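Local coordinates for putative amidohydrolase (Unidentified, PDB 3FEQ), which probably acts as a zinc-dependent prolidase of the amidohydrolase superfamily, cleaving dipeptides that end in proline, at residues His65-Ala70 and Arg106-Ala111. Residues are numbered along the deposited sequence; the frame is centred on the assembly and turned at random.
With ZN (zinc ion), chain U.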
ATOM      1  N   HIS C  65     -20.653  -3.704  34.325  1.00 31.38           N
ATOM      2  CA  HIS C  65     -19.528  -4.328  33.632  1.00 31.48           C
ATOM      3  C   HIS C  65     -19.865  -5.755  33.181  1.00 34.77           C
ATOM      4  O   HIS C  65     -19.732  -6.701  33.945  1.00 40.34           O
ATOM      5  CB  HIS C  65     -18.284  -4.309  34.532  1.00 17.06           C
ATOM      6  CG  HIS C  65     -16.988  -4.474  33.799  1.00 24.48           C
ATOM      7  ND1 HIS C  65     -16.064  -3.459  33.676  1.00 37.69           N
ATOM      8  CD2 HIS C  65     -16.450  -5.549  33.173  1.00 35.49           C
ATOM      9  CE1 HIS C  65     -15.016  -3.901  32.999  1.00 50.43           C
ATOM     10  NE2 HIS C  65     -15.227  -5.166  32.676  1.00 25.83           N
ATOM     11  N   VAL C  66     -20.307  -5.903  31.936  1.00 38.48           N
ATOM     12  CA  VAL C  66     -20.425  -7.228  31.310  1.00 37.46           C
ATOM     13  C   VAL C  66     -19.658  -7.310  29.992  1.00 34.64           C
ATOM     14  O   VAL C  66     -19.349  -6.287  29.385  1.00 35.07           O
ATOM     15  CB  VAL C  66     -21.886  -7.594  31.016  1.00 25.79           C
ATOM     16  CG1 VAL C  66     -22.673  -7.729  32.293  1.00 30.83           C
ATOM     17  CG2 VAL C  66     -22.503  -6.570  30.121  1.00 25.13           C
ATOM     18  N   HIS C  67     -19.349  -8.530  29.562  1.00 32.24           N
ATOM     19  CA  HIS C  67     -18.976  -8.787  28.178  1.00 28.61           C
ATOM     20  C   HIS C  67     -19.978  -9.777  27.616  1.00 31.56           C
ATOM     21  O   HIS C  67     -19.816 -10.990  27.728  1.00 28.05           O
ATOM     22  CB  HIS C  67     -17.542  -9.311  28.054  1.00 28.91           C
ATOM     23  CG  HIS C  67     -16.512  -8.408  28.655  1.00 41.72           C
ATOM     24  ND1 HIS C  67     -15.852  -7.441  27.929  1.00 43.99           N
ATOM     25  CD2 HIS C  67     -16.055  -8.299  29.926  1.00 44.41           C
ATOM     26  CE1 HIS C  67     -15.037  -6.773  28.725  1.00 38.97           C
ATOM     27  NE2 HIS C  67     -15.143  -7.271  29.944  1.00 39.26           N
ATOM     28  N   VAL C  68     -21.050  -9.229  27.064  1.00 37.91           N
ATOM     29  CA  VAL C  68     -22.134 -10.001  26.486  1.00 35.28           C
ATOM     30  C   VAL C  68     -21.655 -10.972  25.431  1.00 37.53           C
ATOM     31  O   VAL C  68     -22.226 -12.036  25.277  1.00 45.46           O
ATOM     32  CB  VAL C  68     -23.105  -9.066  25.816  1.00 39.53           C
ATOM     33  CG1 VAL C  68     -24.096  -9.846  24.980  1.00 47.96           C
ATOM     34  CG2 VAL C  68     -23.780  -8.188  26.855  1.00 36.86           C
ATOM     35  N   LEU C  69     -20.613 -10.595  24.697  1.00 39.54           N
ATOM     36  CA  LEU C  69     -20.098 -11.434  23.620  1.00 38.22           C
ATOM     37  C   LEU C  69     -19.037 -12.459  24.041  1.00 41.85           C
ATOM     38  O   LEU C  69     -18.644 -13.326  23.250  1.00 39.39           O
ATOM     39  CB  LEU C  69     -19.582 -10.555  22.499  1.00 34.49           C
ATOM     40  CG  LEU C  69     -20.734 -10.138  21.599  1.00 37.25           C
ATOM     41  CD1 LEU C  69     -20.492  -8.764  21.091  1.00 23.54           C
ATOM     42  CD2 LEU C  69     -20.895 -11.129  20.437  1.00 45.31           C
ATOM     43  N   ALA C  70     -18.598 -12.376  25.294  1.00 42.40           N
ATOM     44  CA  ALA C  70     -17.619 -13.314  25.834  1.00 39.16           C
ATOM     45  C   ALA C  70     -18.228 -14.699  26.043  1.00 40.01           C
ATOM     46  O   ALA C  70     -18.522 -15.103  27.173  1.00 40.20           O
ATOM     47  CB  ALA C  70     -17.045 -12.781  27.133  1.00 38.22           C
ATOM     48  N   ARG C 106     -24.177  -2.407  30.975  1.00 22.52           N
ATOM     49  CA  ARG C 106     -23.148  -1.638  30.301  1.00 30.04           C
ATOM     50  C   ARG C 106     -22.056  -2.584  29.854  1.00 33.29           C
ATOM     51  O   ARG C 106     -21.269  -3.031  30.673  1.00 37.02           O
ATOM     52  CB  ARG C 106     -22.555  -0.608  31.245  1.00 31.65           C
ATOM     53  CG  ARG C 106     -21.712   0.436  30.571  1.00 30.23           C
ATOM     54  CD  ARG C 106     -21.243   1.460  31.584  1.00 19.92           C
ATOM     55  NE  ARG C 106     -20.341   0.874  32.566  1.00 18.88           N
ATOM     56  CZ  ARG C 106     -19.395   1.555  33.211  1.00 40.73           C
ATOM     57  NH1 ARG C 106     -19.234   2.864  32.997  1.00 31.25           N
ATOM     58  NH2 ARG C 106     -18.609   0.923  34.074  1.00 35.83           N
ATOM     59  N   ASP C 107     -22.023  -2.886  28.558  1.00 35.94           N
ATOM     60  CA  ASP C 107     -21.018  -3.768  27.976  1.00 37.84           C
ATOM     61  C   ASP C 107     -19.656  -3.089  27.930  1.00 38.83           C
ATOM     62  O   ASP C 107     -19.545  -1.924  27.558  1.00 43.60           O
ATOM     63  CB  ASP C 107     -21.431  -4.191  26.561  1.00 46.72           C
ATOM     64  CG  ASP C 107     -20.542  -5.286  25.991  1.00 41.86           C
ATOM     65  OD1 ASP C 107     -19.592  -4.961  25.243  1.00 46.18           O
ATOM     66  OD2 ASP C 107     -20.805  -6.469  26.289  1.00 41.54           O
ATOM     67  N   ALA C 108     -18.621  -3.828  28.314  1.00 41.13           N
ATOM     68  CA  ALA C 108     -17.302  -3.244  28.513  1.00 41.16           C
ATOM     69  C   ALA C 108     -16.391  -3.648  27.371  1.00 29.20           C
ATOM     70  O   ALA C 108     -15.243  -3.989  27.575  1.00 32.81           O
ATOM     71  CB  ALA C 108     -16.717  -3.677  29.867  1.00 38.82           C
ATOM     72  N   GLY C 109     -16.921  -3.606  26.158  1.00 38.00           N
ATOM     73  CA  GLY C 109     -16.147  -3.970  24.979  1.00 38.17           C
ATOM     74  C   GLY C 109     -16.579  -5.306  24.424  1.00 27.12           C
ATOM     75  O   GLY C 109     -16.641  -6.283  25.150  1.00 28.03           O
ATOM     76  N   GLY C 110     -16.860  -5.336  23.126  1.00 28.24           N
ATOM     77  CA  GLY C 110     -17.487  -6.476  22.484  1.00 29.43           C
ATOM     78  C   GLY C 110     -18.745  -6.025  21.771  1.00 39.92           C
ATOM     79  O   GLY C 110     -18.800  -6.022  20.542  1.00 43.96           O
ATOM     80  N   ALA C 111     -19.763  -5.643  22.539  1.00 41.15           N
ATOM     81  CA  ALA C 111     -21.065  -5.355  21.964  1.00 37.63           C
ATOM     82  C   ALA C 111     -21.043  -4.010  21.304  1.00 44.49           C
ATOM     83  O   ALA C 111     -20.449  -3.061  21.820  1.00 53.42           O
ATOM     84  CB  ALA C 111     -22.136  -5.401  23.005  1.00 38.25           C
TER
HETATM   85 ZN    ZN U 425     -13.546  -6.479  31.294  0.50 42.80          ZN
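H67 gives its ring N-H at ND1 to the carbonyl O of G109, with ND1 and O 3.1 Å apart. The acceptor lies near the ring plane, and the N-H meets a lone pair in the carbonyl plane. This fixes the rotation of the imidazole and leaves NE2 for the zinc ion, 2.2 Å away. H65 binds the same zinc through NE2 at 2.5 Å, and D323 completes the site. E250 accepts a hydrogen bond from H65 ND1 and also pairs with R106, so one carboxylate links the two segments.

D107 ties the two loops together. Its OD2 takes the backbone N-H of V68 at 2.9 Å, nearly along the C-O axis. Its OD1 takes the N-H of A111 from above the carboxylate plane. CG stands anti to the backbone N (chi1 -171°), which carries the carboxylate forward to both loops.

Strands 56-66 and 102-107 are parallel neighbours in the TIM-barrel fold of the amidohydrolase family. V66 N donates to R106 O, and A108 N donates to V66 O at 2.8 Å. H65 and H67 form the HxH motif at the end of the first barrel strand, the usual metal-binding element of this superfamily.

A108 CB sits over one face of the H65 ring, 3.6 Å from its centroid, in a CH-pi contact. The zinc lies at the edge of that ring. Farther out, L69 CD1 packs on the G110 carbonyl and on A111 CB. V68 and L69 also touch helix 90-99.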